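Local coordinates for protein beta-N-acetylglucosaminidase (Thermotoga maritima, PDB 3WO8) that probably removes terminal non-reducing N-acetyl-D-hexosamine residues from N-acetyl-beta-D-hexosaminides by hydrolysis, as a dimeric beta-N-acetylglucosaminidase of glycosyl hydrolase family 3, at residues Leu16-Phe20 with Tyr38-Gly42; Glu76-Leu80 with Asp139-Tyr143; Arg396-Glu400 with Asp413-Pro419. One frame throughout, in Å; residues are numbered along the deposited sequence.

Contact 1 (Leu16-Phe20 with Tyr38-Gly42); sequences LGKLF and YRPTG
Gly17 lies against the backbone of Arg39 and Pro40 where two neighbouring parallel strands of the TIM barrel, 20-24 and 42-45, begin; helix 29-37 makes the beta-alpha-beta crossover between them. The CA of Gly17 sits 3.3 Å from Arg39 O in a CA-H...O contact, so close that a side chain at this position would run into that carbonyl oxygen. The carbonyl of Gly17 faces the other segment too: its O receives a weak bond from Thr41 N and a CA-H...O contact from Pro40 CA, and within its own 3-10 turn it accepts from Phe20 N. Lys18 leaves the backbone pointing away, but its chain bends at chi2 (61°) and passes the Thr41 hydroxyl, with CD 3.6 Å from Thr41 OG1. A water bonds to Thr41 OG1 and, weakly, to Lys18 NZ. That ammonium also stands 4.5 Å from Arg39 NH2, two like charges brought close at the more exposed margin of a buried contact. Phe20 rests its CB near Pro40 CB, while its side chain touches Ile284 and Leu292. Its carbonyl opens the strand pairing: Phe20 O takes a weak bond from Thr41 N and a straighter one from Gly42 N, 3.1 Å long and in the carbonyl plane.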
# COMPACT_ATOMS: atom_id res chain seq x y z
N LEU B 16 -28.05 -20.47 6.69
CA LEU B 16 -28.20 -19.29 7.57
C LEU B 16 -26.86 -18.67 8.07
O LEU B 16 -26.84 -17.70 8.83
CB LEU B 16 -29.11 -19.62 8.78
CG LEU B 16 -28.89 -20.89 9.61
CD1 LEU B 16 -29.73 -20.83 10.88
CD2 LEU B 16 -29.26 -22.15 8.84
N GLY B 17 -25.75 -19.24 7.61
CA GLY B 17 -24.46 -18.54 7.66
C GLY B 17 -24.53 -17.22 6.90
O GLY B 17 -23.83 -16.25 7.26
N LYS B 18 -25.39 -17.17 5.87
CA LYS B 18 -25.69 -15.93 5.15
C LYS B 18 -26.10 -14.76 6.03
O LYS B 18 -25.97 -13.61 5.61
CB LYS B 18 -26.79 -16.14 4.10
CG LYS B 18 -26.31 -16.49 2.72
CD LYS B 18 -25.52 -17.79 2.68
CE LYS B 18 -24.91 -17.97 1.30
NZ LYS B 18 -24.16 -19.24 1.22
N LEU B 19 -26.59 -15.03 7.23
CA LEU B 19 -27.08 -13.95 8.11
C LEU B 19 -26.04 -13.27 8.94
O LEU B 19 -26.34 -12.28 9.64
CB LEU B 19 -28.21 -14.46 9.01
CG LEU B 19 -29.59 -14.34 8.37
CD1 LEU B 19 -29.62 -13.45 7.14
CD2 LEU B 19 -30.10 -15.70 7.96
N PHE B 20 -24.80 -13.75 8.84
CA PHE B 20 -23.77 -13.27 9.72
C PHE B 20 -22.55 -12.64 9.05
O PHE B 20 -22.01 -13.17 8.08
CB PHE B 20 -23.33 -14.42 10.59
CG PHE B 20 -24.31 -14.78 11.66
CD1 PHE B 20 -24.54 -13.91 12.72
CD2 PHE B 20 -25.01 -15.98 11.61
CE1 PHE B 20 -25.45 -14.23 13.71
CE2 PHE B 20 -25.90 -16.31 12.60
CZ PHE B 20 -26.13 -15.43 13.65
N TYR B 38 -19.65 -23.02 10.76
CA TYR B 38 -20.76 -22.15 10.40
C TYR B 38 -20.20 -21.54 9.15
O TYR B 38 -18.99 -21.62 8.93
CB TYR B 38 -20.99 -21.09 11.46
CG TYR B 38 -20.85 -21.60 12.88
CD1 TYR B 38 -19.62 -21.59 13.53
CD2 TYR B 38 -21.94 -22.10 13.58
CE1 TYR B 38 -19.49 -22.06 14.83
CE2 TYR B 38 -21.81 -22.57 14.89
CZ TYR B 38 -20.58 -22.54 15.51
OH TYR B 38 -20.41 -22.96 16.81
N ARG B 39 -20.99 -20.96 8.29
CA ARG B 39 -20.36 -20.50 7.05
C ARG B 39 -20.72 -19.06 6.89
O ARG B 39 -21.57 -18.69 6.08
CB ARG B 39 -20.75 -21.38 5.85
CG ARG B 39 -20.11 -22.78 5.91
CD ARG B 39 -19.52 -23.26 4.58
NE ARG B 39 -20.38 -22.91 3.44
CZ ARG B 39 -21.46 -23.58 3.04
NH1 ARG B 39 -21.83 -24.68 3.67
NH2 ARG B 39 -22.19 -23.16 2.00
N PRO B 40 -20.10 -18.23 7.73
CA PRO B 40 -20.51 -16.84 7.78
C PRO B 40 -20.23 -16.24 6.42
O PRO B 40 -19.26 -16.64 5.77
CB PRO B 40 -19.66 -16.25 8.89
CG PRO B 40 -18.50 -17.17 9.04
CD PRO B 40 -18.89 -18.50 8.52
N THR B 41 -21.10 -15.36 5.94
CA THR B 41 -20.95 -14.83 4.59
C THR B 41 -19.97 -13.66 4.66
O THR B 41 -19.04 -13.56 3.85
CB THR B 41 -22.34 -14.49 3.95
OG1 THR B 41 -22.74 -15.57 3.09
CG2 THR B 41 -22.31 -13.22 3.10
N GLY B 42 -20.17 -12.79 5.66
CA GLY B 42 -19.41 -11.56 5.83
C GLY B 42 -18.13 -11.73 6.64
O GLY B 42 -18.17 -12.13 7.79
O HOH W 1 -21.14 -17.93 2.07

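Contact 2 (Glu76-Leu80 with Asp139-Tyr143); sequences EGGQL and DIRSY
One face of the Arg141 guanidinium is covered by Leu80, whose CD2 lies over its centre, 3.6 Å above the plane. The Glu76 carboxylate meets the same group side-on, its plane turned 36° from that of the guanidinium. Arg141 NE bonds to Glu76 OE1 at 2.9 Å and Arg141 NH2 to Glu76 OE2 at 2.7 Å; both oxygens use their syn lone pairs, although each is tilted out of the guanidinium plane. A bend at chi3 (63°) turns the end of the arginine into this two-pronged salt bridge. A lysine in its place would probably lose the paired grip, leaving one Glu76 oxygen without its arginine N-H and Leu80 without a flat group to cover. Lys171 is a second cationic partner for Glu76 OE2. The extended Gln79 chain crosses Ile140 at about a right angle, with Gln79 CB 3.4 Å from Ile140 CD1. On the second subunit, Thr373 and Lys461 bond to the backbone oxygens of Gln79 and Gly78, respectively, and Arg441 pairs with Asp139, so the contact belongs to the dimer interface. Within the TIM barrel it joins the loop between strand 70-72 and helix 92-96 to the one between strand 121-122 and helix 147-164.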
# COMPACT_ATOMS: atom_id res chain seq x y z
N GLU B 76 -12.36 3.78 5.58
CA GLU B 76 -13.11 4.98 5.20
C GLU B 76 -12.25 5.97 4.42
O GLU B 76 -12.72 6.57 3.47
CB GLU B 76 -13.63 5.70 6.46
CG GLU B 76 -14.63 4.87 7.24
CD GLU B 76 -15.22 5.58 8.45
OE1 GLU B 76 -14.94 6.79 8.65
OE2 GLU B 76 -15.96 4.92 9.19
N GLY B 77 -10.98 6.10 4.82
CA GLY B 77 -10.11 7.17 4.30
C GLY B 77 -10.11 8.28 5.34
O GLY B 77 -11.08 8.46 6.06
N GLY B 78 -9.00 8.98 5.47
CA GLY B 78 -8.90 10.01 6.47
C GLY B 78 -8.59 9.35 7.79
O GLY B 78 -7.67 8.51 7.85
N GLN B 79 -9.33 9.76 8.82
CA GLN B 79 -9.18 9.29 10.19
C GLN B 79 -9.08 7.77 10.34
O GLN B 79 -8.25 7.28 11.12
CB GLN B 79 -10.37 9.72 11.03
CG GLN B 79 -10.06 9.69 12.51
CD GLN B 79 -11.28 9.93 13.39
OE1 GLN B 79 -11.89 11.00 13.35
NE2 GLN B 79 -11.61 8.94 14.20
N LEU B 80 -9.91 7.03 9.61
CA LEU B 80 -9.92 5.61 9.74
C LEU B 80 -9.34 5.03 8.50
O LEU B 80 -9.97 5.08 7.44
CB LEU B 80 -11.34 5.07 9.97
CG LEU B 80 -11.80 4.91 11.41
CD1 LEU B 80 -11.30 6.06 12.25
CD2 LEU B 80 -13.33 4.83 11.45
N ASP B 139 -16.83 14.26 13.43
CA ASP B 139 -16.44 15.52 12.78
C ASP B 139 -15.65 15.35 11.45
O ASP B 139 -16.21 15.61 10.37
CB ASP B 139 -15.75 16.52 13.76
CG ASP B 139 -14.59 15.92 14.56
OD1 ASP B 139 -13.75 15.20 13.95
OD2 ASP B 139 -14.49 16.20 15.78
N ILE B 140 -14.38 14.91 11.52
CA ILE B 140 -13.58 14.76 10.29
C ILE B 140 -14.00 13.59 9.42
O ILE B 140 -13.67 13.58 8.24
CB ILE B 140 -12.06 14.69 10.50
CG1 ILE B 140 -11.64 13.50 11.38
CG2 ILE B 140 -11.56 16.00 11.09
CD1 ILE B 140 -10.17 13.12 11.23
N ARG B 141 -14.75 12.67 9.98
CA ARG B 141 -15.31 11.53 9.25
C ARG B 141 -16.61 11.78 8.49
O ARG B 141 -17.17 10.85 7.87
CB ARG B 141 -15.63 10.42 10.25
CG ARG B 141 -14.42 9.71 10.78
CD ARG B 141 -14.83 8.71 11.84
NE ARG B 141 -15.68 7.67 11.28
CZ ARG B 141 -16.41 6.83 12.01
NH1 ARG B 141 -16.43 6.93 13.33
NH2 ARG B 141 -17.15 5.90 11.42
N SER B 142 -17.16 12.99 8.62
CA SER B 142 -18.39 13.35 7.93
C SER B 142 -18.01 14.26 6.78
O SER B 142 -17.08 15.05 6.89
CB SER B 142 -19.34 14.11 8.87
OG SER B 142 -20.28 14.91 8.14
N TYR B 143 -18.78 14.20 5.70
CA TYR B 143 -18.61 15.15 4.63
C TYR B 143 -18.81 16.59 5.08
O TYR B 143 -18.18 17.48 4.55
CB TYR B 143 -19.55 14.83 3.48
CG TYR B 143 -19.12 13.61 2.73
CD1 TYR B 143 -17.94 13.61 2.00
CD2 TYR B 143 -19.88 12.44 2.77
CE1 TYR B 143 -17.54 12.49 1.30
CE2 TYR B 143 -19.49 11.31 2.09
CZ TYR B 143 -18.31 11.34 1.35
OH TYR B 143 -17.89 10.23 0.64
O HOH W 2 -15.24 8.83 7.04

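Contact 3 (Arg396-Glu400 with Asp413-Pro419); sequences RYTVE and DFVADIP
Tyr397 reaches across to strand 411-415 with its phenol end, its OH meeting the backbone carbonyl of Phe414, with CE1 and CZ the ring atoms next nearest to that oxygen. The hydrogen bond from Tyr397 OH to Phe414 O is modelled very short, at 2.4 Å, a length that carries little weight at this resolution. The acceptor lies at the edge of the ring, near its plane. With CG set between the backbone N and the carbonyl carbon (chi1 68°), the ring stands out from its own strand and spans the separation to the other. The Asp413 carboxylate comes to the same phenol from another direction, its plane 79° from that of the ring; OD1 is 3.4 Å from Tyr397 OH. His427 of helix 421-429 also meets the Tyr397 ring, at a steep interplanar angle.

Farther along, Val399 splits its two methyl groups between partners. Its CG2 packs on Ala416 CB at 3.7 Å, whereas CG1 lies 3.3 Å from Asp417 OD1 and 4.0 Å from Pro419 CG. The side chains of Val399 and Asp417 cross at about a right angle, setting the methyl group against a carboxylate oxygen. The Pro419 ring then closes this end of the contact: CG approaches Glu400 CA at 3.7 Å, and CD faces the carbonyl oxygen of Val399.

Strands 391-397 and 411-415 are not neighbours, because strand 357-363 runs between them in the mixed sheet, and its Leu361 and Pro363 touch the Tyr397 side chain. A long tyrosine thus spans the intervening strand, while the smaller side chains of Val399, Ala416 and Pro419 join the loops that follow. The arrangement is that of strand ends and their outgoing loops in an alpha/beta domain with parallel central strands, here the C-terminal domain of this beta-N-acetylglucosaminidase.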
# COMPACT_ATOMS: atom_id res chain seq x y z
N ARG B 396 20.84 -14.79 16.56
CA ARG B 396 21.17 -14.11 15.36
C ARG B 396 22.63 -14.31 15.04
O ARG B 396 23.48 -13.97 15.84
CB ARG B 396 20.91 -12.62 15.56
CG ARG B 396 19.46 -12.22 15.86
CD ARG B 396 18.43 -12.80 14.88
NE ARG B 396 18.53 -12.21 13.54
CZ ARG B 396 17.88 -11.11 13.15
NH1 ARG B 396 17.07 -10.47 13.98
NH2 ARG B 396 18.02 -10.65 11.92
N TYR B 397 22.95 -14.82 13.86
CA TYR B 397 24.37 -15.03 13.48
C TYR B 397 24.74 -14.23 12.26
O TYR B 397 23.86 -13.82 11.52
CB TYR B 397 24.66 -16.47 13.20
CG TYR B 397 23.99 -17.01 11.98
CD1 TYR B 397 22.70 -17.50 12.04
CD2 TYR B 397 24.65 -17.07 10.76
CE1 TYR B 397 22.07 -18.01 10.92
CE2 TYR B 397 24.05 -17.59 9.64
CZ TYR B 397 22.76 -18.05 9.73
OH TYR B 397 22.18 -18.57 8.63
N THR B 398 26.03 -14.00 12.05
CA THR B 398 26.47 -13.20 10.89
C THR B 398 26.79 -14.19 9.80
O THR B 398 27.36 -15.26 10.06
CB THR B 398 27.63 -12.18 11.16
OG1 THR B 398 28.80 -12.85 11.62
CG2 THR B 398 27.22 -11.13 12.22
N VAL B 399 26.35 -13.85 8.60
CA VAL B 399 26.33 -14.80 7.52
C VAL B 399 27.73 -15.31 7.26
O VAL B 399 27.95 -16.49 7.08
CB VAL B 399 25.68 -14.17 6.26
CG1 VAL B 399 26.53 -14.34 5.00
CG2 VAL B 399 24.32 -14.79 6.06
N GLU B 400 28.68 -14.38 7.27
CA GLU B 400 30.11 -14.66 6.99
C GLU B 400 30.80 -15.57 8.03
O GLU B 400 31.75 -16.25 7.69
CB GLU B 400 30.92 -13.35 6.74
CG GLU B 400 30.60 -12.15 7.65
CD GLU B 400 29.30 -11.36 7.30
OE1 GLU B 400 29.06 -10.30 7.92
OE2 GLU B 400 28.50 -11.78 6.42
N ASP B 413 17.59 -23.50 10.76
CA ASP B 413 18.77 -22.73 10.38
C ASP B 413 18.51 -22.04 9.09
O ASP B 413 18.54 -22.66 8.04
CB ASP B 413 20.00 -23.61 10.21
CG ASP B 413 21.20 -22.82 9.76
OD1 ASP B 413 21.06 -21.58 9.63
OD2 ASP B 413 22.29 -23.42 9.56
N PHE B 414 18.26 -20.75 9.16
CA PHE B 414 17.85 -20.02 7.99
C PHE B 414 19.12 -19.48 7.36
O PHE B 414 19.85 -18.75 8.01
CB PHE B 414 16.93 -18.89 8.38
CG PHE B 414 15.62 -19.33 8.96
CD1 PHE B 414 15.50 -19.54 10.30
CD2 PHE B 414 14.49 -19.42 8.17
CE1 PHE B 414 14.27 -19.92 10.83
CE2 PHE B 414 13.26 -19.80 8.68
CZ PHE B 414 13.16 -20.04 10.03
N VAL B 415 19.34 -19.87 6.11
CA VAL B 415 20.56 -19.62 5.39
C VAL B 415 20.33 -18.65 4.26
O VAL B 415 19.53 -18.89 3.36
CB VAL B 415 21.07 -20.92 4.75
CG1 VAL B 415 22.37 -20.66 4.03
CG2 VAL B 415 21.26 -21.99 5.81
N ALA B 416 21.02 -17.52 4.31
CA ALA B 416 21.01 -16.56 3.24
C ALA B 416 21.97 -17.04 2.17
O ALA B 416 21.61 -17.21 1.01
CB ALA B 416 21.43 -15.19 3.76
N ASP B 417 23.20 -17.24 2.58
CA ASP B 417 24.21 -17.78 1.72
C ASP B 417 25.36 -18.35 2.54
O ASP B 417 25.36 -18.29 3.77
CB ASP B 417 24.69 -16.71 0.72
CG ASP B 417 25.50 -15.60 1.37
OD1 ASP B 417 24.94 -14.88 2.20
OD2 ASP B 417 26.68 -15.44 1.00
N ILE B 418 26.33 -18.91 1.85
CA ILE B 418 27.45 -19.58 2.51
C ILE B 418 28.74 -19.06 1.85
O ILE B 418 29.25 -19.65 0.92
CB ILE B 418 27.27 -21.11 2.44
CG1 ILE B 418 26.82 -21.59 1.06
CG2 ILE B 418 26.13 -21.55 3.35
CD1 ILE B 418 27.77 -21.36 -0.11
N PRO B 419 29.27 -17.93 2.32
CA PRO B 419 30.40 -17.34 1.61
C PRO B 419 31.75 -18.05 1.81
O PRO B 419 32.57 -18.05 0.91
CB PRO B 419 30.47 -15.91 2.16
CG PRO B 419 29.84 -15.99 3.50
CD PRO B 419 28.92 -17.18 3.54

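The three contacts follow one another along the chain without overlap. Contacts 1 and 2 share the N-terminal TIM barrel, with centres about 29 Å apart and nearest atoms about 17 Å apart. Contact 1 lies where strands 20-24 and 42-45 begin, contact 2 in loops that follow strands 70-72 and 121-122, so together they mark the two ends of the barrel. Contact 3 belongs to the separate mixed sheet of the C-terminal domain, its centre about 47 Å from each of the other two centres. No other chain of the assembly touches contacts 1 and 3, whereas contact 2 meets the second subunit, consistent with a dimer architecture associated with the active site.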